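Local coordinates for putative cell adhesion protein (Bacteroides eggerthii, PDB 4GPV) that probably serves as a pilus subunit of the FimA-like family and may take part in cell adhesion, at residues Met117-Ala123 with Thr223-Leu228; Ala157-Ile163 with Val245-Thr251; Ala183-Gly189 with Gln259-Ala264; Pro295-Tyr299 with Thr334-Trp338. All coordinates share one frame; numbering follows the deposited sequence.

Interaction 1: residues Met117-Ala123 with Thr223-Leu228; sequences MDNTDNA and TTSTAL
Met117, a selenomethionine, reaches Ser225, Ala227 and Leu228 with the end of its side chain. Its SE lies 3.3 Å from Ser225 OG, and its CE rests 3.7 Å from Leu228 CG. A bend at chi2 (-69°) turns the chain to bring both atoms there. Residues Asp118 to Asp121 then form a type I turn. Within it Asp118 OD1 accepts from Thr120 N, an Asx turn. The Asp121 side chain crosses that of Thr223 at about a right angle, with Asp121 OD2 3.6 Å from Thr223 CG2. The carbonyl O of Asp121 takes a hydrogen bond from Ser225 OG at 3.0 Å, in the carbonyl plane on a lone pair. With an alanine at Ser225, Asp121 O is likely to lose this donor and Ala227 N its side-chain acceptor. Asn122 follows. Its OD1 accepts from Thr226 N at 3.0 Å, with the donor tilted 21° from the amide carbonyl plane. A water also donates to OD1 and joins it to Thr224 OG1. Strand 207-209 adds Tyr208, which touches Met117, Asp121, Thr223 and Leu228. The arrangement is a loop built on a type I beta turn and an Asx turn, docked beside strand 222-224, whose following residues form an ST turn.

Interaction 2: residues Ala157-Ile163 with Val245-Thr251; sequences AAKIQLI and VFNHFYT
The Tyr250 ring has Ala158 O near its plane at one edge, while Lys159 approaches it obliquely. The Lys159 chain runs beside Tyr250 in the same direction, and its CD is 4.0 Å from Tyr250 CE1. At the His248 ring, Tyr250 CE2 lies in plane at the edge, and a weak bond runs from His248 NE2 to Tyr250 OH. The amide of Gln161 stands nearly perpendicular to the His248 ring, 86° between planes. Gln161 CG meets His248 CB at 3.7 Å, and Gln161 NE2 lies 3.6 Å from Val245 CG2. A glycine at Gln161 would probably open a gap beside His248 and Val245. The Phe246 ring is met obliquely by Leu162 CD2 and edge-to-face by Phe237.

Strands 158-163 and 247-251 run antiparallel. Paired backbone bonds join Ala158 with Thr251 and Ile160 with Phe249, and Ile160 N reaches Phe249 O at 2.8 Å. At the far end Phe246 N gives a 2.7 Å bond to Leu162 O. On the face of Ala158, Ile160, Phe249 and Thr251, Ile160 CD1 packs 3.7 Å from Thr251 CG2. A chi1 of -170° sets Thr251 OG1 opposite the backbone N and puts CG2 beside the isoleucine. Leu263 of strand 262-271 packs on Ile160, Leu162 and Phe249.

This face is largely apolar, with Asn247 a polar exception bonded through ND2 to Asp230. The face of Lys159, Gln161, His248 and Tyr250 carries the longer polar chains. There Lys159 NZ forms salt bridges with Glu43 and Asp41, and the two acids probably stabilise the buried lysine charge.

Interaction 3: residues Ala183-Gly189 with Gln259-Ala264; sequences AVLLFAG and QPTILA
Strands 176-193 and 262-271 pair antiparallel in this probable fimbrial subunit, within its C-terminal family domain of the transthyretin clan. Beside this ladder strand 176-193 makes a G1 beta bulge against strand 207-209. Phe187 and Ala188 form the bulge, both facing Tyr208. Phe187 has a positive phi of 60°, which breaks the strand there.

Two hydrogen-bonded pairs build the ladder. Val184 exchanges bonds with Ala264, and Leu186 does so with Ile262. Leu186 N to Ile262 O is 2.7 Å and almost straight at 176°. On the face of these four residues Leu186 CB lies 4.1 Å from Ile262 CB, and Val184 CG2 meets Ala264 CB. Pro281 of strand 274-283 packs on Ile262 and Ala264. On the other face Leu185 CD1 bends toward the second strand, 3.7 Å from Thr261 CG2 and 3.5 Å from Ile262 O. Leu263 CD1 approaches Val184 O in return. Ile160 of strand 146-169 touches both leucines, so this face is part of the buried interior.

Beyond the ladder Thr261 takes over with its side chain. OG1 lies anti to its carbonyl carbon (chi1 -65°) and donates to Phe187 O at 2.7 Å, while it also accepts from Asn254 ND2 and from a water held by Gly189 N. The carbonyl at the bulge is thus gripped by a hydroxyl.

Gln259 lies over one face of the Phe187 ring, and Ile262 CD1 is at its edge. The glutamine chain bends at chi2, and NE2 donates to Pro260 O. In the CH-pi contact, Gln259 CG stands 3.8 Å from the centroid of the Phe187 ring.

Interaction 4: residues Pro295-Tyr299 with Thr334-Trp338; sequences PGKSY and TAAQW
This is an antiparallel pairing between strands 297-306 and 329-343, near the start of the first, in the larger sheet. Strand 297-306 also pairs with strand 146-169 through Lys159 and Gln161, so it lies between two neighbours here. Ser298 and Ala336 form the hydrogen-bonded pair, with Ser298 N to Ala336 O at 2.8 Å. Trp338 N adds a bond to Gly296 O, also 2.8 Å, arriving 45° above the carbonyl plane. Gly296, with phi 72°, is in a conformation that most other residues take up less readily.

Ala335 CB lies obliquely against the Tyr299 ring, 3.6 Å from CE2 of that residue. Trp338 CB packs 3.8 Å from Ser298 CB. With chi1 at -169°, Trp338 swings its indole away from its own N, past Ser298, to stack with Phe155. Lys297 and Gln337 lie side by side and point the same way, with Lys297 CE 3.4 Å from Gln337 OE1.

The polar ends find mates elsewhere: Lys297 NZ in Glu294, Ser298 OG in Asp41, Tyr299 OH in the backbone N of Glu294, and Trp338 NE1 in Glu43. Across the pair itself, backbone bonds and carbon contacts do the joining, while these polar groups tie both strands to surrounding chain.

In the fold
Interactions 2 and 3 are buried, whereas interactions 1 and 4 are only partly so. Interactions 2 and 4 lie on neighbouring strands 146-169 and 297-306 of one sheet, which are hydrogen-bonded to each other. Interaction 3 lies in the other sheet, facing interaction 2 through Ala183, Ala188, Phe249 and Thr251. Interaction 1 borders that second sheet, where Leu228 O probably bonds to Leu185 N. The chemistry follows position: the inward faces are mostly apolar, while interaction 1 relies on hydroxyl, amide and water bonds. Interactions 1 and 4 do not touch, their nearest atoms about 13 Å apart.

Interaction 1: residues Met117-Ala123 with Thr223-Leu228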
loop_
_atom_site.group_PDB
_atom_site.type_symbol
_atom_site.label_atom_id
_atom_site.label_comp_id
_atom_site.label_asym_id
_atom_site.label_seq_id
_atom_site.Cartn_x
_atom_site.Cartn_y
_atom_site.Cartn_z
HETATM N N MSE A 117 4.936 8.544 1.234
HETATM C CA MSE A 117 6.209 9.044 0.726
HETATM C C MSE A 117 7.010 9.686 1.826
HETATM O O MSE A 117 6.437 10.177 2.813
HETATM C CB MSE A 117 6.044 10.081 -0.418
HETATM C CG MSE A 117 5.175 9.612 -1.566
HETATM SE SE MSE A 117 6.037 8.201 -2.574
HETATM C CE MSE A 117 4.411 7.413 -3.366
ATOM N N ASP A 118 8.338 9.733 1.634
ATOM C CA ASP A 118 9.221 10.391 2.584
ATOM C C ASP A 118 9.056 11.935 2.436
ATOM O O ASP A 118 8.202 12.355 1.656
ATOM C CB ASP A 118 10.670 9.902 2.415
ATOM C CG ASP A 118 11.418 10.357 1.186
ATOM O OD1 ASP A 118 10.893 11.233 0.454
ATOM O OD2 ASP A 118 12.562 9.891 0.987
ATOM N N ASN A 119 9.851 12.788 3.152
ATOM C CA ASN A 119 9.596 14.235 3.050
ATOM C C ASN A 119 10.022 14.906 1.720
ATOM O O ASN A 119 9.770 16.103 1.542
ATOM C CB ASN A 119 10.167 15.017 4.259
ATOM C CG ASN A 119 11.644 14.888 4.514
ATOM O OD1 ASN A 119 12.379 14.250 3.752
ATOM N ND2 ASN A 119 12.120 15.554 5.579
ATOM N N THR A 120 10.582 14.157 0.762
ATOM C CA THR A 120 10.859 14.722 -0.560
ATOM C C THR A 120 9.598 14.618 -1.431
ATOM O O THR A 120 9.554 15.206 -2.505
ATOM C CB THR A 120 12.009 13.981 -1.273
ATOM O OG1 THR A 120 11.562 12.663 -1.633
ATOM C CG2 THR A 120 13.315 13.956 -0.458
ATOM N N ASP A 121 8.624 13.764 -0.997
ATOM C CA ASP A 121 7.349 13.419 -1.679
ATOM C C ASP A 121 7.550 12.502 -2.883
ATOM O O ASP A 121 6.566 12.038 -3.454
ATOM C CB ASP A 121 6.574 14.680 -2.144
ATOM C CG ASP A 121 6.170 15.635 -1.041
ATOM O OD1 ASP A 121 5.754 15.159 0.039
ATOM O OD2 ASP A 121 6.197 16.859 -1.282
ATOM N N ASN A 122 8.800 12.196 -3.254
ATOM C CA ASN A 122 9.108 11.441 -4.474
ATOM C C ASN A 122 9.754 10.084 -4.235
ATOM O O ASN A 122 10.148 9.427 -5.197
ATOM C CB ASN A 122 10.028 12.281 -5.361
ATOM C CG ASN A 122 9.339 13.468 -5.963
ATOM O OD1 ASN A 122 8.277 13.357 -6.577
ATOM N ND2 ASN A 122 9.964 14.623 -5.863
ATOM N N ALA A 123 9.899 9.681 -2.990
ATOM C CA ALA A 123 10.445 8.352 -2.659
ATOM C C ALA A 123 9.490 7.686 -1.686
ATOM O O ALA A 123 9.046 8.341 -0.763
ATOM C CB ALA A 123 11.839 8.474 -2.072
ATOM N N THR A 223 -0.509 15.694 -3.978
ATOM C CA THR A 223 0.915 15.963 -4.186
ATOM C C THR A 223 1.446 15.035 -5.275
ATOM O O THR A 223 1.142 13.839 -5.255
ATOM C CB THR A 223 1.691 15.788 -2.861
ATOM O OG1 THR A 223 1.152 16.707 -1.901
ATOM C CG2 THR A 223 3.201 16.053 -3.016
ATOM N N THR A 224 2.239 15.558 -6.225
ATOM C CA THR A 224 2.814 14.683 -7.256
ATOM C C THR A 224 3.988 13.900 -6.656
ATOM O O THR A 224 4.694 14.391 -5.761
ATOM C CB THR A 224 3.261 15.450 -8.505
ATOM O OG1 THR A 224 4.292 16.384 -8.165
ATOM C CG2 THR A 224 2.109 16.127 -9.207
ATOM N N SER A 225 4.160 12.676 -7.139
ATOM C CA SER A 225 5.245 11.795 -6.728
ATOM C C SER A 225 5.775 11.056 -7.931
ATOM O O SER A 225 5.032 10.303 -8.576
ATOM C CB SER A 225 4.777 10.792 -5.678
ATOM O OG SER A 225 5.865 9.931 -5.397
ATOM N N THR A 226 7.091 11.185 -8.184
ATOM C CA THR A 226 7.707 10.456 -9.297
ATOM C C THR A 226 7.762 8.961 -8.990
ATOM O O THR A 226 7.888 8.179 -9.922
ATOM C CB THR A 226 9.110 10.992 -9.618
ATOM O OG1 THR A 226 9.910 10.846 -8.454
ATOM C CG2 THR A 226 9.103 12.430 -10.108
ATOM N N ALA A 227 7.633 8.555 -7.725
ATOM C CA ALA A 227 7.621 7.124 -7.372
ATOM C C ALA A 227 6.367 6.427 -7.916
ATOM O O ALA A 227 6.292 5.199 -7.898
ATOM C CB ALA A 227 7.670 6.962 -5.867
ATOM N N LEU A 228 5.364 7.209 -8.348
ATOM C CA LEU A 228 4.093 6.644 -8.844
ATOM C C LEU A 228 3.997 6.694 -10.378
ATOM O O LEU A 228 2.911 6.628 -10.947
ATOM C CB LEU A 228 2.898 7.323 -8.184
ATOM C CG LEU A 228 2.803 7.159 -6.673
ATOM C CD1 LEU A 228 1.608 7.893 -6.133
ATOM C CD2 LEU A 228 2.852 5.664 -6.234
HETATM O O HOH W 1 3.029 16.999 0.624
HETATM O O HOH W 2 6.765 15.047 -8.321
HETATM O O HOH W 3 11.101 8.478 -7.987
#

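Interaction 2: residues Ala157-Ile163 with Val245-Thr251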
loop_
_atom_site.group_PDB
_atom_site.type_symbol
_atom_site.label_atom_id
_atom_site.label_comp_id
_atom_site.label_asym_id
_atom_site.label_seq_id
_atom_site.Cartn_x
_atom_site.Cartn_y
_atom_site.Cartn_z
ATOM N N ALA A 157 0.335 -1.574 4.040
ATOM C CA ALA A 157 0.013 -1.228 2.651
ATOM C C ALA A 157 -0.776 -2.331 1.918
ATOM O O ALA A 157 -0.972 -3.443 2.417
ATOM C CB ALA A 157 1.309 -0.948 1.898
ATOM N N ALA A 158 -1.180 -1.996 0.684
ATOM C CA ALA A 158 -1.721 -2.878 -0.335
ATOM C C ALA A 158 -0.716 -2.894 -1.481
ATOM O O ALA A 158 0.089 -1.954 -1.621
ATOM C CB ALA A 158 -3.090 -2.356 -0.815
ATOM N N LYS A 159 -0.781 -3.898 -2.330
ATOM C CA LYS A 159 0.093 -4.002 -3.480
ATOM C C LYS A 159 -0.770 -4.070 -4.738
ATOM O O LYS A 159 -1.786 -4.785 -4.745
ATOM C CB LYS A 159 0.949 -5.276 -3.337
ATOM C CG LYS A 159 1.962 -5.482 -4.448
ATOM C CD LYS A 159 2.889 -6.656 -4.083
ATOM C CE LYS A 159 2.617 -7.927 -4.807
ATOM N NZ LYS A 159 3.563 -9.002 -4.382
ATOM N N ILE A 160 -0.366 -3.341 -5.786
ATOM C CA ILE A 160 -1.102 -3.359 -7.068
ATOM C C ILE A 160 -0.123 -3.789 -8.152
ATOM O O ILE A 160 0.877 -3.111 -8.333
ATOM C CB ILE A 160 -1.734 -1.971 -7.379
ATOM C CG1 ILE A 160 -2.748 -1.565 -6.279
ATOM C CG2 ILE A 160 -2.421 -1.982 -8.786
ATOM C CD1 ILE A 160 -3.157 -0.083 -6.355
ATOM N N GLN A 161 -0.427 -4.873 -8.897
ATOM C CA GLN A 161 0.428 -5.348 -9.990
ATOM C C GLN A 161 -0.281 -5.118 -11.306
ATOM O O GLN A 161 -1.492 -5.320 -11.374
ATOM C CB GLN A 161 0.716 -6.860 -9.851
ATOM C CG GLN A 161 1.761 -7.161 -8.789
ATOM C CD GLN A 161 1.886 -8.644 -8.547
ATOM O OE1 GLN A 161 1.041 -9.270 -7.901
ATOM N NE2 GLN A 161 2.937 -9.229 -9.076
ATOM N N LEU A 162 0.476 -4.786 -12.369
ATOM C CA LEU A 162 -0.101 -4.567 -13.687
ATOM C C LEU A 162 0.438 -5.568 -14.694
ATOM O O LEU A 162 1.657 -5.730 -14.821
ATOM C CB LEU A 162 0.196 -3.117 -14.153
ATOM C CG LEU A 162 -0.189 -2.767 -15.579
ATOM C CD1 LEU A 162 -1.713 -2.871 -15.780
ATOM C CD2 LEU A 162 0.330 -1.379 -15.968
ATOM N N ILE A 163 -0.489 -6.239 -15.405
ATOM C CA ILE A 163 -0.216 -7.144 -16.537
ATOM C C ILE A 163 -0.817 -6.484 -17.787
ATOM O O ILE A 163 -2.030 -6.256 -17.817
ATOM C CB ILE A 163 -0.785 -8.574 -16.291
ATOM C CG1 ILE A 163 -0.105 -9.249 -15.087
ATOM C CG2 ILE A 163 -0.673 -9.462 -17.541
ATOM C CD1 ILE A 163 -0.815 -10.488 -14.618
ATOM N N VAL A 245 4.140 -9.760 -15.364
ATOM C CA VAL A 245 3.822 -8.508 -14.684
ATOM C C VAL A 245 4.798 -7.418 -15.159
ATOM O O VAL A 245 6.020 -7.631 -15.165
ATOM C CB VAL A 245 3.873 -8.724 -13.140
ATOM C CG1 VAL A 245 3.822 -7.401 -12.370
ATOM C CG2 VAL A 245 2.769 -9.673 -12.670
ATOM N N PHE A 246 4.265 -6.246 -15.521
ATOM C CA PHE A 246 5.104 -5.128 -15.956
ATOM C C PHE A 246 5.721 -4.395 -14.756
ATOM O O PHE A 246 6.903 -4.034 -14.780
ATOM C CB PHE A 246 4.291 -4.126 -16.801
ATOM C CG PHE A 246 5.084 -2.872 -17.115
ATOM C CD1 PHE A 246 6.177 -2.917 -17.990
ATOM C CD2 PHE A 246 4.771 -1.659 -16.513
ATOM C CE1 PHE A 246 6.927 -1.762 -18.264
ATOM C CE2 PHE A 246 5.553 -0.514 -16.761
ATOM C CZ PHE A 246 6.620 -0.576 -17.638
ATOM N N ASN A 247 4.890 -4.087 -13.750
ATOM C CA ASN A 247 5.375 -3.387 -12.550
ATOM C C ASN A 247 4.387 -3.598 -11.410
ATOM O O ASN A 247 3.314 -4.187 -11.598
ATOM C CB ASN A 247 5.576 -1.876 -12.838
ATOM C CG ASN A 247 4.287 -1.051 -12.934
ATOM O OD1 ASN A 247 3.221 -1.536 -13.319
ATOM N ND2 ASN A 247 4.346 0.205 -12.533
ATOM N N HIS A 248 4.715 -3.036 -10.251
ATOM C CA HIS A 248 3.807 -3.036 -9.126
ATOM C C HIS A 248 4.015 -1.737 -8.351
ATOM O O HIS A 248 5.083 -1.125 -8.455
ATOM C CB HIS A 248 4.030 -4.272 -8.236
ATOM C CG HIS A 248 5.341 -4.294 -7.532
ATOM N ND1 HIS A 248 6.459 -4.821 -8.128
ATOM C CD2 HIS A 248 5.671 -3.825 -6.303
ATOM C CE1 HIS A 248 7.442 -4.660 -7.256
ATOM N NE2 HIS A 248 7.011 -4.061 -6.141
ATOM N N PHE A 249 2.988 -1.332 -7.605
ATOM C CA PHE A 249 3.050 -0.180 -6.706
ATOM C C PHE A 249 2.569 -0.594 -5.344
ATOM O O PHE A 249 1.700 -1.464 -5.235
ATOM C CB PHE A 249 2.156 0.976 -7.216
ATOM C CG PHE A 249 2.583 1.634 -8.503
ATOM C CD1 PHE A 249 3.747 2.402 -8.563
ATOM C CD2 PHE A 249 1.774 1.575 -9.630
ATOM C CE1 PHE A 249 4.123 3.034 -9.751
ATOM C CE2 PHE A 249 2.129 2.238 -10.803
ATOM C CZ PHE A 249 3.300 2.959 -10.862
ATOM N N TYR A 250 3.116 0.023 -4.303
ATOM C CA TYR A 250 2.590 -0.119 -2.946
ATOM C C TYR A 250 1.772 1.109 -2.675
ATOM O O TYR A 250 2.192 2.218 -3.046
ATOM C CB TYR A 250 3.719 -0.226 -1.889
ATOM C CG TYR A 250 4.638 -1.380 -2.160
ATOM C CD1 TYR A 250 4.185 -2.698 -2.071
ATOM C CD2 TYR A 250 5.958 -1.164 -2.531
ATOM C CE1 TYR A 250 5.030 -3.771 -2.363
ATOM C CE2 TYR A 250 6.823 -2.226 -2.781
ATOM C CZ TYR A 250 6.353 -3.524 -2.710
ATOM O OH TYR A 250 7.216 -4.544 -3.004
ATOM N N THR A 251 0.631 0.954 -2.007
ATOM C CA THR A 251 -0.180 2.142 -1.716
ATOM C C THR A 251 -0.933 1.908 -0.424
ATOM O O THR A 251 -0.923 0.796 0.086
ATOM C CB THR A 251 -1.140 2.440 -2.906
ATOM O OG1 THR A 251 -1.744 3.734 -2.702
ATOM C CG2 THR A 251 -2.243 1.385 -3.069
HETATM O O HOH W 4 1.008 -1.693 -11.121
#

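Interaction 3: residues Ala183-Gly189 with Gln259-Ala264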
loop_
_atom_site.group_PDB
_atom_site.type_symbol
_atom_site.label_atom_id
_atom_site.label_comp_id
_atom_site.label_asym_id
_atom_site.label_seq_id
_atom_site.Cartn_x
_atom_site.Cartn_y
_atom_site.Cartn_z
ATOM N N ALA A 183 3.423 3.626 -16.766
ATOM C CA ALA A 183 2.382 3.028 -15.950
ATOM C C ALA A 183 2.327 3.929 -14.721
ATOM O O ALA A 183 3.369 4.182 -14.084
ATOM C CB ALA A 183 2.727 1.581 -15.572
ATOM N N VAL A 184 1.157 4.498 -14.445
ATOM C CA VAL A 184 1.038 5.495 -13.366
ATOM C C VAL A 184 -0.037 5.114 -12.341
ATOM O O VAL A 184 -1.000 4.452 -12.679
ATOM C CB VAL A 184 0.764 6.929 -13.935
ATOM C CG1 VAL A 184 1.911 7.442 -14.819
ATOM C CG2 VAL A 184 -0.583 7.006 -14.672
ATOM N N LEU A 185 0.163 5.532 -11.095
ATOM C CA LEU A 185 -0.829 5.362 -10.057
ATOM C C LEU A 185 -1.311 6.741 -9.727
ATOM O O LEU A 185 -0.513 7.599 -9.369
ATOM C CB LEU A 185 -0.304 4.610 -8.808
ATOM C CG LEU A 185 -1.407 4.098 -7.863
ATOM C CD1 LEU A 185 -2.285 2.993 -8.553
ATOM C CD2 LEU A 185 -0.782 3.534 -6.561
ATOM N N LEU A 186 -2.612 6.954 -9.825
ATOM C CA LEU A 186 -3.191 8.261 -9.530
ATOM C C LEU A 186 -3.936 8.176 -8.233
ATOM O O LEU A 186 -4.671 7.196 -8.004
ATOM C CB LEU A 186 -4.123 8.743 -10.684
ATOM C CG LEU A 186 -3.603 8.590 -12.126
ATOM C CD1 LEU A 186 -4.676 9.119 -13.148
ATOM C CD2 LEU A 186 -2.250 9.318 -12.310
ATOM N N PHE A 187 -3.753 9.187 -7.348
ATOM C CA PHE A 187 -4.495 9.273 -6.089
ATOM C C PHE A 187 -4.268 8.072 -5.206
ATOM O O PHE A 187 -5.208 7.451 -4.721
ATOM C CB PHE A 187 -6.013 9.488 -6.323
ATOM C CG PHE A 187 -6.229 10.613 -7.301
ATOM C CD1 PHE A 187 -5.774 11.892 -7.018
ATOM C CD2 PHE A 187 -6.780 10.366 -8.553
ATOM C CE1 PHE A 187 -5.887 12.915 -7.960
ATOM C CE2 PHE A 187 -6.892 11.382 -9.494
ATOM C CZ PHE A 187 -6.440 12.654 -9.193
ATOM N N ALA A 188 -2.989 7.807 -4.930
ATOM C CA ALA A 188 -2.585 6.843 -3.908
ATOM C C ALA A 188 -2.901 7.474 -2.550
ATOM O O ALA A 188 -2.513 8.626 -2.345
ATOM C CB ALA A 188 -1.081 6.603 -4.015
ATOM N N GLY A 189 -3.565 6.757 -1.640
ATOM C CA GLY A 189 -3.860 7.311 -0.317
ATOM C C GLY A 189 -2.579 7.687 0.420
ATOM O O GLY A 189 -1.627 6.900 0.460
ATOM N N GLN A 259 -11.749 10.394 -3.176
ATOM C CA GLN A 259 -11.260 10.234 -4.551
ATOM C C GLN A 259 -10.735 8.842 -4.683
ATOM O O GLN A 259 -9.810 8.517 -3.939
ATOM C CB GLN A 259 -10.148 11.253 -4.886
ATOM C CG GLN A 259 -9.449 10.997 -6.247
ATOM C CD GLN A 259 -10.358 11.012 -7.471
ATOM O OE1 GLN A 259 -11.143 11.935 -7.689
ATOM N NE2 GLN A 259 -10.266 9.999 -8.329
ATOM N N PRO A 260 -11.228 8.009 -5.636
ATOM C CA PRO A 260 -10.652 6.661 -5.737
ATOM C C PRO A 260 -9.271 6.658 -6.345
ATOM O O PRO A 260 -8.917 7.530 -7.123
ATOM C CB PRO A 260 -11.607 5.942 -6.682
ATOM C CG PRO A 260 -12.225 7.042 -7.506
ATOM C CD PRO A 260 -12.368 8.174 -6.559
ATOM N N THR A 261 -8.517 5.617 -6.020
ATOM C CA THR A 261 -7.215 5.374 -6.615
ATOM C C THR A 261 -7.458 4.882 -8.053
ATOM O O THR A 261 -8.453 4.190 -8.329
ATOM C CB THR A 261 -6.443 4.359 -5.755
ATOM O OG1 THR A 261 -6.175 4.952 -4.463
ATOM C CG2 THR A 261 -5.112 3.934 -6.384
ATOM N N ILE A 262 -6.547 5.238 -8.975
ATOM C CA ILE A 262 -6.668 4.862 -10.390
ATOM C C ILE A 262 -5.324 4.328 -10.872
ATOM O O ILE A 262 -4.297 4.981 -10.670
ATOM C CB ILE A 262 -7.103 6.068 -11.298
ATOM C CG1 ILE A 262 -8.350 6.814 -10.766
ATOM C CG2 ILE A 262 -7.213 5.629 -12.814
ATOM C CD1 ILE A 262 -8.636 8.129 -11.432
ATOM N N LEU A 263 -5.328 3.168 -11.512
ATOM C CA LEU A 263 -4.119 2.641 -12.164
ATOM C C LEU A 263 -4.279 2.879 -13.653
ATOM O O LEU A 263 -5.345 2.610 -14.183
ATOM C CB LEU A 263 -3.903 1.136 -11.873
ATOM C CG LEU A 263 -2.706 0.483 -12.617
ATOM C CD1 LEU A 263 -1.358 1.006 -12.095
ATOM C CD2 LEU A 263 -2.789 -1.026 -12.507
ATOM N N ALA A 264 -3.251 3.437 -14.336
ATOM C CA ALA A 264 -3.399 3.650 -15.764
ATOM C C ALA A 264 -2.097 3.499 -16.523
ATOM O O ALA A 264 -1.002 3.659 -15.966
ATOM C CB ALA A 264 -3.929 5.067 -16.025
HETATM O O HOH W 5 -4.481 4.031 -2.481
#

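Interaction 4: residues Pro295-Tyr299 with Thr334-Trp338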
loop_
_atom_site.group_PDB
_atom_site.type_symbol
_atom_site.label_atom_id
_atom_site.label_comp_id
_atom_site.label_asym_id
_atom_site.label_seq_id
_atom_site.Cartn_x
_atom_site.Cartn_y
_atom_site.Cartn_z
ATOM N N PRO A 295 -5.920 -2.361 2.939
ATOM C CA PRO A 295 -4.588 -2.793 3.384
ATOM C C PRO A 295 -4.512 -4.302 3.413
ATOM O O PRO A 295 -5.541 -4.954 3.613
ATOM C CB PRO A 295 -4.478 -2.266 4.830
ATOM C CG PRO A 295 -5.683 -1.517 5.092
ATOM C CD PRO A 295 -6.657 -1.632 3.996
ATOM N N GLY A 296 -3.329 -4.858 3.196
ATOM C CA GLY A 296 -3.156 -6.307 3.285
ATOM C C GLY A 296 -3.779 -7.087 2.146
ATOM O O GLY A 296 -4.017 -8.292 2.283
ATOM N N LYS A 297 -4.069 -6.414 1.030
ATOM C CA LYS A 297 -4.582 -7.101 -0.170
ATOM C C LYS A 297 -3.622 -6.852 -1.309
ATOM O O LYS A 297 -2.962 -5.803 -1.371
ATOM C CB LYS A 297 -5.999 -6.608 -0.535
ATOM C CG LYS A 297 -7.041 -6.958 0.535
ATOM C CD LYS A 297 -8.030 -8.007 0.074
ATOM C CE LYS A 297 -8.997 -8.344 1.191
ATOM N NZ LYS A 297 -10.412 -8.348 0.737
ATOM N N SER A 298 -3.570 -7.804 -2.234
ATOM C CA SER A 298 -2.694 -7.774 -3.385
ATOM C C SER A 298 -3.587 -7.829 -4.630
ATOM O O SER A 298 -4.293 -8.807 -4.820
ATOM C CB SER A 298 -1.730 -8.963 -3.310
ATOM O OG SER A 298 -0.954 -9.091 -4.495
ATOM N N TYR A 299 -3.600 -6.751 -5.433
ATOM C CA TYR A 299 -4.482 -6.654 -6.600
ATOM C C TYR A 299 -3.707 -6.917 -7.856
ATOM O O TYR A 299 -2.641 -6.333 -8.063
ATOM C CB TYR A 299 -5.123 -5.236 -6.695
ATOM C CG TYR A 299 -5.928 -4.899 -5.457
ATOM C CD1 TYR A 299 -5.314 -4.356 -4.331
ATOM C CD2 TYR A 299 -7.279 -5.225 -5.369
ATOM C CE1 TYR A 299 -6.033 -4.102 -3.166
ATOM C CE2 TYR A 299 -8.013 -4.965 -4.205
ATOM C CZ TYR A 299 -7.376 -4.409 -3.103
ATOM O OH TYR A 299 -8.027 -4.201 -1.915
ATOM N N THR A 334 -8.403 -8.695 -9.926
ATOM C CA THR A 334 -8.603 -9.721 -8.912
ATOM C C THR A 334 -7.879 -9.279 -7.652
ATOM O O THR A 334 -6.866 -8.559 -7.727
ATOM C CB THR A 334 -8.207 -11.124 -9.360
ATOM O OG1 THR A 334 -6.817 -11.154 -9.647
ATOM C CG2 THR A 334 -9.062 -11.648 -10.527
ATOM N N ALA A 335 -8.418 -9.671 -6.501
ATOM C CA ALA A 335 -7.838 -9.313 -5.220
ATOM C C ALA A 335 -7.490 -10.580 -4.481
ATOM O O ALA A 335 -8.299 -11.497 -4.450
ATOM C CB ALA A 335 -8.813 -8.491 -4.403
ATOM N N ALA A 336 -6.301 -10.636 -3.891
ATOM C CA ALA A 336 -5.895 -11.771 -3.086
ATOM C C ALA A 336 -5.441 -11.266 -1.727
ATOM O O ALA A 336 -5.098 -10.074 -1.582
ATOM C CB ALA A 336 -4.765 -12.539 -3.771
ATOM N N GLN A 337 -5.502 -12.129 -0.720
ATOM C CA GLN A 337 -4.966 -11.749 0.576
ATOM C C GLN A 337 -3.459 -11.604 0.418
ATOM O O GLN A 337 -2.828 -12.500 -0.163
ATOM C CB GLN A 337 -5.297 -12.820 1.638
ATOM C CG GLN A 337 -6.792 -12.950 1.944
ATOM C CD GLN A 337 -7.471 -11.731 2.553
ATOM O OE1 GLN A 337 -8.662 -11.509 2.345
ATOM N NE2 GLN A 337 -6.768 -10.932 3.349
ATOM N N TRP A 338 -2.887 -10.485 0.877
ATOM C CA TRP A 338 -1.440 -10.278 0.826
ATOM C C TRP A 338 -0.906 -10.710 2.188
ATOM O O TRP A 338 -1.144 -10.045 3.184
ATOM C CB TRP A 338 -1.120 -8.809 0.487
ATOM C CG TRP A 338 0.321 -8.541 0.157
ATOM C CD1 TRP A 338 1.218 -9.410 -0.404
ATOM C CD2 TRP A 338 0.966 -7.262 0.187
ATOM N NE1 TRP A 338 2.427 -8.782 -0.590
ATOM C CE2 TRP A 338 2.296 -7.455 -0.263
ATOM C CE3 TRP A 338 0.583 -5.987 0.651
ATOM C CZ2 TRP A 338 3.235 -6.412 -0.305
ATOM C CZ3 TRP A 338 1.525 -4.954 0.626
ATOM C CH2 TRP A 338 2.819 -5.166 0.119
#